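Local atomic coordinates of spore coat polysaccharide biosynthesis protein SpsE (Bacillus subtilis, PDB entry 1VLI), a protein that takes part in making the spore coat polysaccharide and probably acts as a sialic acid synthase-like enzyme (N-acylneuraminate-9-phosphate synthase type). Residues A[196-201]-A[226-231]; A[200-205]-A[292-297]; A[248-253]-A[261-266]; A[164-169]-A[305-310]; A[29-34]-A[271-276]. All coordinates share one frame; numbering follows the deposited sequence.

Interaction 1: A[196-201]-A[226-231]; sequences KYPAPP and HSEHPT
Tyr197 turns its CG anti to the backbone N (chi1 179°), while His226 sets its imidazole anti to its own carbonyl carbon (chi1 -72°), and these two rotations bring the two side chains together, crossing at about a right angle. The phenol ring receives CB of His226 at its edge, in plane, and Tyr197 CD1 lies 3.9 Å from His226 CD2; the ring planes stand 82° apart. The two loops are tied by one direct hydrogen bond, Ala199 N to His226 O at 2.9 Å. The same oxygen takes a CA-H...O contact from Pro198 CA at 3.2 Å, next to the cis peptide between Tyr197 and Pro198. One step further, Ala199 O meets Ser227 CA at 3.3 Å and also accepts from a water that accepts from Glu228 N at 2.9 Å, so the water carries the pairing on past the direct bond. The ring of Pro198 lies alongside the aliphatic part of Glu228, CB to CG 3.8 Å. His226 is a zinc ligand through NE2, together with His248, and its ND1 is hydrogen-bonded to Val194 O, which, with the zinc bond at NE2, should restrain the ring's rotation. Both segments are loops at the C-terminal ends of parallel barrel strands: residues 196-201 follow strand 188-193, and strand 220-225 leads into residues 226-231. Ser227 rests on Ala233 of helix 232-239, and Phe262 packs against Tyr197, Pro198 and Glu228.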
# COMPACT_ATOMS: atom_id res chain seq x y z
N LYS A 196 -7.68 10.55 -0.40
CA LYS A 196 -8.94 10.93 0.24
C LYS A 196 -9.87 9.71 0.47
O LYS A 196 -9.95 8.81 -0.36
CB LYS A 196 -9.64 12.00 -0.59
CG LYS A 196 -10.83 12.67 0.10
CD LYS A 196 -10.44 13.42 1.39
CE LYS A 196 -11.64 14.15 1.98
NZ LYS A 196 -11.26 14.91 3.20
N TYR A 197 -10.54 9.69 1.61
CA TYR A 197 -11.52 8.65 1.89
C TYR A 197 -12.71 9.25 2.65
O TYR A 197 -12.54 9.80 3.74
CB TYR A 197 -10.88 7.47 2.66
CG TYR A 197 -11.86 6.34 3.00
CD1 TYR A 197 -12.23 5.37 2.04
CD2 TYR A 197 -12.40 6.22 4.29
CE1 TYR A 197 -13.12 4.34 2.36
CE2 TYR A 197 -13.29 5.18 4.62
CZ TYR A 197 -13.65 4.25 3.65
OH TYR A 197 -14.52 3.24 3.98
N PRO A 198 -13.91 9.18 2.06
CA PRO A 198 -14.11 8.64 0.72
C PRO A 198 -13.71 9.65 -0.38
O PRO A 198 -13.60 10.86 -0.12
CB PRO A 198 -15.62 8.37 0.68
CG PRO A 198 -16.19 9.42 1.57
CD PRO A 198 -15.18 9.63 2.66
N ALA A 199 -13.51 9.12 -1.58
CA ALA A 199 -13.05 9.92 -2.70
C ALA A 199 -14.23 10.15 -3.65
O ALA A 199 -14.77 9.19 -4.21
CB ALA A 199 -11.93 9.21 -3.42
N PRO A 200 -14.64 11.40 -3.83
CA PRO A 200 -15.72 11.73 -4.77
C PRO A 200 -15.35 11.23 -6.17
O PRO A 200 -14.17 11.29 -6.55
CB PRO A 200 -15.77 13.26 -4.73
CG PRO A 200 -15.11 13.67 -3.47
CD PRO A 200 -14.09 12.61 -3.16
N PRO A 201 -16.33 10.75 -6.94
CA PRO A 201 -16.10 10.26 -8.31
C PRO A 201 -15.20 11.15 -9.23
O PRO A 201 -14.41 10.60 -10.00
CB PRO A 201 -17.52 10.19 -8.90
CG PRO A 201 -18.40 9.97 -7.74
CD PRO A 201 -17.75 10.63 -6.55
N HIS A 226 -11.43 4.17 -3.42
CA HIS A 226 -11.87 4.82 -2.19
C HIS A 226 -13.22 5.53 -2.30
O HIS A 226 -13.64 6.21 -1.37
CB HIS A 226 -10.81 5.78 -1.66
CG HIS A 226 -9.61 5.10 -1.09
ND1 HIS A 226 -8.33 5.55 -1.29
CD2 HIS A 226 -9.50 3.98 -0.32
CE1 HIS A 226 -7.48 4.75 -0.67
NE2 HIS A 226 -8.17 3.79 -0.08
N SER A 227 -13.88 5.38 -3.44
CA SER A 227 -15.20 5.95 -3.67
C SER A 227 -16.29 5.08 -3.07
O SER A 227 -16.14 3.86 -2.97
CB SER A 227 -15.46 6.08 -5.16
OG SER A 227 -15.71 4.80 -5.72
N GLU A 228 -17.41 5.73 -2.72
CA GLU A 228 -18.54 5.12 -2.02
C GLU A 228 -19.32 4.08 -2.82
O GLU A 228 -19.61 2.98 -2.32
CB GLU A 228 -19.52 6.21 -1.57
CG GLU A 228 -19.02 7.12 -0.46
CD GLU A 228 -20.16 7.87 0.21
OE1 GLU A 228 -20.99 7.20 0.87
OE2 GLU A 228 -20.24 9.11 0.10
N HIS A 229 -19.69 4.44 -4.04
CA HIS A 229 -20.52 3.60 -4.88
C HIS A 229 -19.94 2.20 -5.09
O HIS A 229 -18.74 2.06 -5.32
CB HIS A 229 -20.70 4.28 -6.23
CG HIS A 229 -21.84 3.73 -7.02
ND1 HIS A 229 -21.78 2.51 -7.66
CD2 HIS A 229 -23.10 4.19 -7.22
CE1 HIS A 229 -22.94 2.26 -8.24
NE2 HIS A 229 -23.75 3.27 -8.00
N PRO A 230 -20.78 1.17 -5.02
CA PRO A 230 -20.30 -0.22 -5.17
C PRO A 230 -19.71 -0.63 -6.54
O PRO A 230 -18.76 -1.43 -6.55
CB PRO A 230 -21.55 -1.08 -4.83
CG PRO A 230 -22.44 -0.15 -4.06
CD PRO A 230 -22.23 1.21 -4.73
N THR A 231 -20.24 -0.11 -7.66
CA THR A 231 -19.85 -0.58 -9.01
C THR A 231 -19.32 0.46 -10.02
O THR A 231 -18.58 0.09 -10.95
CB THR A 231 -21.01 -1.35 -9.71
OG1 THR A 231 -22.23 -0.60 -9.58
CG2 THR A 231 -21.31 -2.69 -9.03
O HOH W 1 -17.56 8.45 -3.59

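Interaction 2: A[200-205]-A[292-297]; sequences PPEYSN and SEKLLG
Glu202 and Lys294 bring their CA atoms to 5.2 Å where a short 3-10 segment around Glu202, in a loop of the TIM barrel, lies against the short helix 293-296 that follows the barrel's last long helix. The backbones come closer still at Asn205 and Gly297, and Asn205 CA makes a CA-H...O contact with Leu296 O at 3.2 Å. No direct hydrogen bond joins the two segments; a water does so, accepting from Asn205 N at 2.7 Å and lying within bonding distance of Glu202 O and Lys294 O. Gly297, with positive phi, ends the helix, and its CA lies beside Asn205 OD1, which is itself hydrogen-bonded to Ser298 N. Among the side chains, Lys294 runs alongside Glu202 and then bends at chi3 and chi4, which brings NZ alongside Pro201, 3.5 Å from its CB. The carboxylate of Glu202 does not pair with that amine: OE2 stays 4.9 Å from Lys294 NZ, an attraction at a distance at most. Leu295, which also touches Ala236 of helix 232-239, sends CD2 to Ser204 OG and Pro201 O. There Ser204 OG donates to Pro201 O at 2.7 Å, from the same face of the carbonyl that Ser204 N uses.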
# COMPACT_ATOMS: atom_id res chain seq x y z
N PRO A 200 -14.64 11.40 -3.83
CA PRO A 200 -15.72 11.73 -4.77
C PRO A 200 -15.35 11.23 -6.17
O PRO A 200 -14.17 11.29 -6.55
CB PRO A 200 -15.77 13.26 -4.73
CG PRO A 200 -15.11 13.67 -3.47
CD PRO A 200 -14.09 12.61 -3.16
N PRO A 201 -16.33 10.75 -6.94
CA PRO A 201 -16.10 10.26 -8.31
C PRO A 201 -15.20 11.15 -9.23
O PRO A 201 -14.41 10.60 -10.00
CB PRO A 201 -17.52 10.19 -8.90
CG PRO A 201 -18.40 9.97 -7.74
CD PRO A 201 -17.75 10.63 -6.55
N GLU A 202 -15.36 12.48 -9.14
CA GLU A 202 -14.62 13.46 -9.98
C GLU A 202 -13.11 13.32 -9.80
O GLU A 202 -12.33 13.75 -10.67
CB GLU A 202 -14.99 14.91 -9.63
CG GLU A 202 -16.46 15.17 -9.35
CD GLU A 202 -16.86 14.87 -7.92
OE1 GLU A 202 -16.25 15.44 -6.99
OE2 GLU A 202 -17.79 14.06 -7.71
N TYR A 203 -12.71 12.75 -8.67
CA TYR A 203 -11.30 12.63 -8.31
C TYR A 203 -10.65 11.29 -8.68
O TYR A 203 -9.48 11.06 -8.36
CB TYR A 203 -11.08 12.96 -6.83
CG TYR A 203 -11.39 14.40 -6.51
CD1 TYR A 203 -10.54 15.44 -6.91
CD2 TYR A 203 -12.56 14.73 -5.82
CE1 TYR A 203 -10.84 16.77 -6.61
CE2 TYR A 203 -12.87 16.06 -5.51
CZ TYR A 203 -12.00 17.07 -5.91
OH TYR A 203 -12.32 18.37 -5.60
N SER A 204 -11.40 10.43 -9.36
CA SER A 204 -10.91 9.10 -9.75
C SER A 204 -9.68 9.14 -10.66
O SER A 204 -8.78 8.31 -10.52
CB SER A 204 -12.01 8.32 -10.44
OG SER A 204 -13.16 8.28 -9.62
N ASN A 205 -9.67 10.10 -11.60
CA ASN A 205 -8.70 10.16 -12.68
C ASN A 205 -8.34 8.79 -13.26
O ASN A 205 -7.17 8.43 -13.31
CB ASN A 205 -7.44 10.90 -12.24
CG ASN A 205 -7.70 12.38 -12.00
OD1 ASN A 205 -8.02 13.17 -12.93
ND2 ASN A 205 -7.57 12.78 -10.74
N SER A 292 -17.21 7.83 -18.53
CA SER A 292 -17.54 9.26 -18.45
C SER A 292 -16.33 10.20 -18.32
O SER A 292 -15.27 9.82 -17.82
CB SER A 292 -18.56 9.53 -17.33
OG SER A 292 -17.96 9.53 -16.04
N GLU A 293 -16.50 11.44 -18.80
CA GLU A 293 -15.52 12.51 -18.63
C GLU A 293 -15.15 12.69 -17.17
O GLU A 293 -14.02 13.05 -16.85
CB GLU A 293 -16.12 13.81 -19.09
CG GLU A 293 -15.09 14.79 -19.61
CD GLU A 293 -14.63 14.40 -21.00
OE1 GLU A 293 -13.74 13.51 -21.10
OE2 GLU A 293 -15.16 14.98 -21.98
N LYS A 294 -16.14 12.44 -16.30
CA LYS A 294 -16.07 12.73 -14.88
C LYS A 294 -15.15 11.70 -14.25
O LYS A 294 -14.31 12.06 -13.44
CB LYS A 294 -17.48 12.71 -14.25
CG LYS A 294 -17.52 12.94 -12.71
CD LYS A 294 -18.85 13.49 -12.16
CE LYS A 294 -20.01 12.46 -12.17
NZ LYS A 294 -19.93 11.36 -11.14
N LEU A 295 -15.27 10.44 -14.67
CA LEU A 295 -14.39 9.39 -14.16
C LEU A 295 -13.01 9.39 -14.81
O LEU A 295 -12.02 9.07 -14.15
CB LEU A 295 -15.04 8.02 -14.27
CG LEU A 295 -16.30 7.79 -13.43
CD1 LEU A 295 -17.01 6.55 -13.92
CD2 LEU A 295 -15.98 7.72 -11.93
N LEU A 296 -12.92 9.76 -16.10
CA LEU A 296 -11.61 9.75 -16.76
C LEU A 296 -10.63 10.73 -16.12
O LEU A 296 -9.47 10.37 -15.82
CB LEU A 296 -11.72 9.91 -18.28
CG LEU A 296 -12.26 8.66 -19.00
CD1 LEU A 296 -12.52 8.90 -20.48
CD2 LEU A 296 -11.38 7.40 -18.81
N GLY A 297 -11.10 11.94 -15.84
CA GLY A 297 -10.22 13.01 -15.39
C GLY A 297 -9.01 13.20 -16.30
O GLY A 297 -9.11 13.10 -17.53
O HOH W 2 -11.65 11.79 -12.42

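Interaction 3: A[248-253]-A[261-266]; sequences HFTIDK and SFALNP
Lys253 and Asn265 cross at a slant, with Lys253 CD 3.6 Å from Asn265 ND2, and the lysine then bends at chi3 (75°) and chi4 (64°) to bring its amine back to the facing backbone. There NZ donates to Ala263 O at 2.7 Å, tilted from the carbonyl plane, while CG and CD lie against the same oxygen. Ala263 points its methyl at the facing segment, CB 3.6 Å from Phe249 C, and also touches CB of His248 and CG2 of Thr250. Next to it the two arms of the loop join in a single beta bridge at Phe249 and Leu264: Leu264 N donates to His248 O at 3.1 Å, and Thr250 N to Leu264 O at 2.7 Å. Pro266 lays its CD against Thr250 O, 3.4 Å away, as the chain enters helix 266-285, and Asn265 caps that helix. Ser261 CA closes the other end with a CA-H...O contact to Lys253 O. The loop follows the last barrel strand, 244-248, and His248 at its start binds zinc with His226. Besides a long, weak ion pair to Glu268, Lys253 has the carbonyl of Ala263, which would be expected to stabilise the ammonium charge and tie the lysine to the facing backbone.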
# COMPACT_ATOMS: atom_id res chain seq x y z
N HIS A 248 -12.66 -1.28 0.30
CA HIS A 248 -12.96 -1.51 1.73
C HIS A 248 -14.34 -2.13 1.87
O HIS A 248 -15.28 -1.80 1.11
CB HIS A 248 -12.94 -0.22 2.53
CG HIS A 248 -11.60 0.44 2.60
ND1 HIS A 248 -10.92 0.62 3.78
CD2 HIS A 248 -10.82 0.99 1.63
CE1 HIS A 248 -9.78 1.23 3.54
NE2 HIS A 248 -9.69 1.47 2.25
N PHE A 249 -14.45 -3.05 2.83
CA PHE A 249 -15.74 -3.59 3.21
C PHE A 249 -15.86 -3.72 4.73
O PHE A 249 -14.86 -3.75 5.45
CB PHE A 249 -16.01 -4.92 2.52
CG PHE A 249 -15.37 -6.11 3.19
CD1 PHE A 249 -14.00 -6.31 3.11
CD2 PHE A 249 -16.15 -7.05 3.87
CE1 PHE A 249 -13.40 -7.40 3.70
CE2 PHE A 249 -15.57 -8.17 4.47
CZ PHE A 249 -14.20 -8.35 4.40
N THR A 250 -17.09 -3.77 5.20
CA THR A 250 -17.36 -3.94 6.61
C THR A 250 -18.47 -4.96 6.73
O THR A 250 -18.98 -5.43 5.73
CB THR A 250 -17.76 -2.60 7.27
OG1 THR A 250 -18.11 -2.83 8.64
CG2 THR A 250 -19.05 -2.04 6.64
N ILE A 251 -18.84 -5.29 7.96
CA ILE A 251 -19.89 -6.26 8.22
C ILE A 251 -21.22 -5.52 8.40
O ILE A 251 -22.30 -6.11 8.22
CB ILE A 251 -19.49 -7.17 9.46
CG1 ILE A 251 -20.01 -8.59 9.28
CG2 ILE A 251 -19.86 -6.58 10.84
CD1 ILE A 251 -19.20 -9.40 8.30
N ASP A 252 -21.12 -4.23 8.72
CA ASP A 252 -22.27 -3.37 9.01
C ASP A 252 -21.86 -1.90 8.96
O ASP A 252 -21.07 -1.44 9.79
CB ASP A 252 -22.86 -3.73 10.39
CG ASP A 252 -23.90 -2.74 10.88
OD1 ASP A 252 -24.44 -1.94 10.08
OD2 ASP A 252 -24.26 -2.69 12.08
N LYS A 253 -22.41 -1.15 8.00
CA LYS A 253 -22.00 0.24 7.72
C LYS A 253 -22.31 1.23 8.85
O LYS A 253 -21.74 2.33 8.89
CB LYS A 253 -22.64 0.73 6.41
CG LYS A 253 -22.11 0.05 5.15
CD LYS A 253 -23.03 0.26 3.94
CE LYS A 253 -22.94 1.66 3.35
NZ LYS A 253 -21.59 1.96 2.80
N SER A 261 -18.37 3.47 7.94
CA SER A 261 -19.48 4.24 7.35
C SER A 261 -19.46 4.27 5.83
O SER A 261 -20.52 4.30 5.18
CB SER A 261 -19.48 5.66 7.90
OG SER A 261 -18.16 6.18 7.90
N PHE A 262 -18.25 4.27 5.28
CA PHE A 262 -18.06 4.42 3.84
C PHE A 262 -17.59 3.13 3.13
O PHE A 262 -17.47 3.11 1.90
CB PHE A 262 -17.13 5.62 3.57
CG PHE A 262 -17.65 6.95 4.11
CD1 PHE A 262 -18.80 7.56 3.56
CD2 PHE A 262 -17.00 7.60 5.17
CE1 PHE A 262 -19.29 8.79 4.06
CE2 PHE A 262 -17.47 8.83 5.67
CZ PHE A 262 -18.62 9.43 5.11
N ALA A 263 -17.36 2.06 3.90
CA ALA A 263 -17.01 0.76 3.34
C ALA A 263 -18.26 0.09 2.81
O ALA A 263 -19.38 0.42 3.20
CB ALA A 263 -16.35 -0.12 4.39
N LEU A 264 -18.09 -0.86 1.90
CA LEU A 264 -19.23 -1.63 1.41
C LEU A 264 -19.64 -2.68 2.44
O LEU A 264 -18.77 -3.25 3.11
CB LEU A 264 -18.88 -2.31 0.09
CG LEU A 264 -18.43 -1.37 -1.03
CD1 LEU A 264 -18.40 -2.16 -2.32
CD2 LEU A 264 -19.39 -0.17 -1.13
N ASN A 265 -20.94 -2.92 2.58
CA ASN A 265 -21.42 -4.04 3.39
C ASN A 265 -21.32 -5.34 2.57
O ASN A 265 -20.94 -5.29 1.40
CB ASN A 265 -22.82 -3.78 3.94
CG ASN A 265 -23.89 -3.69 2.86
OD1 ASN A 265 -23.90 -4.45 1.88
ND2 ASN A 265 -24.82 -2.76 3.05
N PRO A 266 -21.58 -6.50 3.16
CA PRO A 266 -21.41 -7.77 2.45
C PRO A 266 -22.17 -7.89 1.14
O PRO A 266 -21.64 -8.49 0.22
CB PRO A 266 -21.93 -8.79 3.44
CG PRO A 266 -21.57 -8.17 4.76
CD PRO A 266 -21.95 -6.73 4.58

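Interaction 4: A[164-169]-A[305-310]; sequences STAGAE and AIEGEI
Ala166 O accepts a hydrogen bond from Tyr315 OH and is approached by CD1 of Ile310 at 3.7 Å, so the carbonyl has a hydrogen-bond donor outside the contact and an apolar neighbour within it. Ile310 reaches this position because its CG1 stands between the backbone N and the carbonyl carbon (chi1 42°), and its nearly extended chi2 sends CD1 onward to Gly167 CA, 3.6 Å away. Gly167 has positive phi and offers bare backbone to the methyl, so the isoleucine fits closely against the main chain. Glu307 also extends beyond CG toward the loop and brings OE2 to 3.6 Å from Ala166 CB; the amide Gly167 N is farther off, 3.9 Å from that oxygen. The other carboxylate oxygen, OE1, bonds to Thr304 OG1, just before the segment. Residues 165-168 form a type II beta turn, closed by Ala168 N to Thr165 O at 3.2 Å, at the C-terminal end of strand 161-164 in the TIM barrel, where the loop leads into helix 170-181. The facing residues 305-310 lie between helix 293-296 and helix 310-313, with Glu309 at the N-cap position of the latter. The turn has further ties: Ala166 N is hydrogen-bonded to Ser142 OG, and Thr165 OG1 to both Met191 O and Lys301 NZ. Ala166 also rests its methyl on Cys193 of strand 188-193.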
# COMPACT_ATOMS: atom_id res chain seq x y z
N SER A 164 1.14 1.08 -3.99
CA SER A 164 0.11 2.04 -4.26
C SER A 164 0.74 3.38 -4.62
O SER A 164 1.91 3.63 -4.34
CB SER A 164 -0.78 2.14 -3.04
OG SER A 164 -1.83 1.18 -3.14
N THR A 165 -0.01 4.25 -5.26
CA THR A 165 0.58 5.47 -5.80
C THR A 165 -0.19 6.76 -5.53
O THR A 165 -0.14 7.69 -6.36
CB THR A 165 0.77 5.31 -7.32
OG1 THR A 165 -0.51 5.16 -7.94
CG2 THR A 165 1.53 4.01 -7.67
N ALA A 166 -0.90 6.86 -4.40
CA ALA A 166 -1.65 8.09 -4.12
C ALA A 166 -0.70 9.26 -4.05
O ALA A 166 0.33 9.21 -3.36
CB ALA A 166 -2.43 7.99 -2.84
N GLY A 167 -1.05 10.33 -4.77
CA GLY A 167 -0.26 11.57 -4.74
C GLY A 167 1.11 11.54 -5.41
O GLY A 167 1.89 12.49 -5.25
N ALA A 168 1.40 10.48 -6.17
CA ALA A 168 2.71 10.25 -6.75
C ALA A 168 2.74 10.87 -8.12
O ALA A 168 1.70 11.05 -8.75
CB ALA A 168 3.01 8.76 -6.85
N GLU A 169 3.93 11.20 -8.59
CA GLU A 169 4.11 11.53 -9.98
C GLU A 169 4.82 10.37 -10.65
O GLU A 169 5.19 9.39 -9.98
CB GLU A 169 4.87 12.83 -10.10
CG GLU A 169 4.08 13.93 -9.44
CD GLU A 169 4.40 15.27 -10.01
OE1 GLU A 169 5.58 15.66 -10.01
OE2 GLU A 169 3.45 15.93 -10.47
N ALA A 305 -6.48 17.84 -6.07
CA ALA A 305 -6.89 19.03 -5.31
C ALA A 305 -7.25 18.72 -3.84
O ALA A 305 -6.97 19.55 -2.97
CB ALA A 305 -8.04 19.77 -6.02
N ILE A 306 -7.83 17.54 -3.59
CA ILE A 306 -8.21 17.06 -2.22
C ILE A 306 -7.12 16.26 -1.45
O ILE A 306 -7.30 15.92 -0.28
CB ILE A 306 -9.56 16.27 -2.22
CG1 ILE A 306 -9.49 15.06 -3.16
CG2 ILE A 306 -10.75 17.20 -2.51
CD1 ILE A 306 -10.53 13.99 -2.89
N GLU A 307 -6.01 15.95 -2.13
CA GLU A 307 -4.82 15.39 -1.48
C GLU A 307 -3.78 16.51 -1.20
O GLU A 307 -3.38 16.72 -0.05
CB GLU A 307 -4.22 14.23 -2.30
CG GLU A 307 -5.06 12.95 -2.34
CD GLU A 307 -4.75 12.05 -3.54
OE1 GLU A 307 -4.65 12.54 -4.69
OE2 GLU A 307 -4.63 10.83 -3.35
N GLY A 308 -3.37 17.23 -2.25
CA GLY A 308 -2.54 18.44 -2.13
C GLY A 308 -1.09 18.26 -1.71
O GLY A 308 -0.74 18.49 -0.54
N GLU A 309 -0.24 17.89 -2.68
CA GLU A 309 1.22 17.64 -2.51
C GLU A 309 1.65 16.86 -1.25
O GLU A 309 2.48 17.31 -0.44
CB GLU A 309 2.06 18.92 -2.71
CG GLU A 309 1.88 19.98 -1.63
CD GLU A 309 2.61 21.26 -1.96
OE1 GLU A 309 2.45 21.76 -3.10
OE2 GLU A 309 3.32 21.77 -1.07
N ILE A 310 1.07 15.67 -1.11
CA ILE A 310 1.40 14.74 -0.04
C ILE A 310 2.78 14.13 -0.27
O ILE A 310 3.43 13.64 0.66
CB ILE A 310 0.31 13.65 0.11
CG1 ILE A 310 -0.16 13.15 -1.26
CG2 ILE A 310 -0.88 14.18 0.93
CD1 ILE A 310 -0.98 11.86 -1.19

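Interaction 5: A[29-34]-A[271-276]; sequences VFIIAE and EMVDGI
Ile31 carries the close-packed centre of this contact. Its CG2 lies 3.6 Å from CE of Met272 (selenomethionine), the two side chains sliding past each other in opposite directions, and the bend at chi3 (66°) of Met272 turns that terminal methyl toward the strand. CD1 of Ile31 meets CD1 of Ile276 tip to tip at 4.1 Å and reaches Val273 CG1 at the same distance, crossing that side chain at an angle. With chi1 at -51°, CG2 of Ile31 is directed to Met272 and the CG1-CD1 branch to Val273 and Ile276. The contact thins toward Val29, where CB lies 4.1 Å from CG2 of Ile276; Val238 of helix 232-239 packs on both residues there. On the helix's outer side Glu271 and Asp274 are exposed to solvent and make no contact with the strand. No hydrogen bond crosses, yet Val29 O is held by Arg277 NH1 and Val29 N by Glu280 OE2, both from later in the same helix. Strand 30-34 and helix 271-276 run nearly antiparallel, 168° between directions with axes 10.7 Å apart, the layering of outer helix on inner strand found in a TIM barrel; here helix 266-285, which follows the eighth strand, covers the first strand, 30-36.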
# COMPACT_ATOMS: atom_id res chain seq x y z
N VAL A 29 -9.58 -10.57 -13.20
CA VAL A 29 -9.24 -9.48 -12.28
C VAL A 29 -9.08 -10.05 -10.87
O VAL A 29 -9.88 -10.87 -10.44
CB VAL A 29 -10.29 -8.33 -12.34
CG1 VAL A 29 -9.93 -7.21 -11.32
CG2 VAL A 29 -10.32 -7.72 -13.76
N PHE A 30 -8.02 -9.63 -10.18
CA PHE A 30 -7.74 -10.10 -8.82
C PHE A 30 -8.36 -9.11 -7.83
O PHE A 30 -7.96 -7.91 -7.79
CB PHE A 30 -6.22 -10.22 -8.60
CG PHE A 30 -5.84 -10.90 -7.31
CD1 PHE A 30 -5.77 -12.29 -7.22
CD2 PHE A 30 -5.53 -10.14 -6.20
CE1 PHE A 30 -5.42 -12.91 -5.98
CE2 PHE A 30 -5.17 -10.71 -5.01
CZ PHE A 30 -5.13 -12.13 -4.89
N ILE A 31 -9.33 -9.61 -7.06
CA ILE A 31 -10.14 -8.76 -6.16
C ILE A 31 -9.75 -8.88 -4.72
O ILE A 31 -9.80 -9.98 -4.12
CB ILE A 31 -11.67 -9.01 -6.33
CG1 ILE A 31 -12.08 -8.92 -7.78
CG2 ILE A 31 -12.47 -8.01 -5.48
CD1 ILE A 31 -13.46 -9.41 -8.08
N ILE A 32 -9.39 -7.73 -4.15
CA ILE A 32 -8.93 -7.65 -2.75
C ILE A 32 -10.00 -6.96 -1.91
O ILE A 32 -10.28 -5.76 -2.10
CB ILE A 32 -7.66 -6.87 -2.70
CG1 ILE A 32 -6.62 -7.46 -3.65
CG2 ILE A 32 -7.07 -6.80 -1.30
CD1 ILE A 32 -5.42 -6.47 -3.92
N ALA A 33 -10.62 -7.71 -1.00
CA ALA A 33 -11.51 -7.08 -0.04
C ALA A 33 -10.70 -6.59 1.15
O ALA A 33 -10.00 -7.37 1.80
CB ALA A 33 -12.58 -8.03 0.39
N GLU A 34 -10.78 -5.29 1.43
CA GLU A 34 -9.93 -4.63 2.41
C GLU A 34 -10.72 -4.42 3.72
O GLU A 34 -11.61 -3.55 3.82
CB GLU A 34 -9.31 -3.36 1.76
CG GLU A 34 -9.07 -2.10 2.60
CD GLU A 34 -7.80 -2.15 3.43
OE1 GLU A 34 -7.51 -3.18 4.08
OE2 GLU A 34 -7.11 -1.11 3.46
N GLU A 271 -22.12 -7.50 -4.85
CA GLU A 271 -22.62 -6.71 -5.96
C GLU A 271 -21.46 -6.18 -6.82
O GLU A 271 -21.50 -6.31 -8.05
CB GLU A 271 -23.47 -5.58 -5.39
CG GLU A 271 -24.09 -4.63 -6.40
CD GLU A 271 -24.92 -3.54 -5.73
OE1 GLU A 271 -25.44 -3.79 -4.61
OE2 GLU A 271 -25.05 -2.44 -6.33
N MSE A 272 -20.44 -5.59 -6.18
CA MSE A 272 -19.22 -5.15 -6.87
C MSE A 272 -18.58 -6.27 -7.66
O MSE A 272 -18.28 -6.10 -8.85
CB MSE A 272 -18.19 -4.59 -5.91
CG MSE A 272 -17.01 -3.94 -6.67
SE MSE A 272 -15.51 -3.50 -5.53
CE MSE A 272 -14.89 -5.45 -4.95
N VAL A 273 -18.35 -7.40 -6.99
CA VAL A 273 -17.75 -8.60 -7.60
C VAL A 273 -18.53 -9.05 -8.84
O VAL A 273 -17.94 -9.31 -9.89
CB VAL A 273 -17.59 -9.77 -6.57
CG1 VAL A 273 -17.09 -11.04 -7.24
CG2 VAL A 273 -16.63 -9.35 -5.40
N ASP A 274 -19.86 -9.14 -8.71
CA ASP A 274 -20.70 -9.49 -9.83
C ASP A 274 -20.60 -8.43 -10.95
O ASP A 274 -20.53 -8.77 -12.14
CB ASP A 274 -22.16 -9.68 -9.37
CG ASP A 274 -22.36 -10.88 -8.40
OD1 ASP A 274 -21.45 -11.73 -8.26
OD2 ASP A 274 -23.42 -11.05 -7.74
N GLY A 275 -20.60 -7.16 -10.58
CA GLY A 275 -20.31 -6.10 -11.55
C GLY A 275 -19.02 -6.34 -12.33
O GLY A 275 -19.03 -6.36 -13.57
N ILE A 276 -17.91 -6.53 -11.61
CA ILE A 276 -16.59 -6.76 -12.21
C ILE A 276 -16.60 -7.97 -13.14
O ILE A 276 -16.06 -7.91 -14.25
CB ILE A 276 -15.49 -6.94 -11.12
CG1 ILE A 276 -15.08 -5.60 -10.54
CG2 ILE A 276 -14.25 -7.62 -11.68
CD1 ILE A 276 -14.69 -5.67 -9.08

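Interactions 1 and 3 form the metal end of the barrel: His226 and His248 bind the same zinc ion, each side chain about 2 Å from it, and Tyr197 lies against the ring of His248. Their centres are 12 Å apart. Interaction 5 sits beside interaction 3, 14 Å between centres, joined where Phe249 N probably bonds to Glu34 O at 3.1 Å. It also meets interaction 1, Pro230 packing on Met272. Interaction 2 shares Pro200 and Pro201 with interaction 1 but lies farther out, Ser204 about 14 Å from the zinc. Interaction 4 touches both through Ile306, and its Ala166 side chain is about 9 Å from the metal.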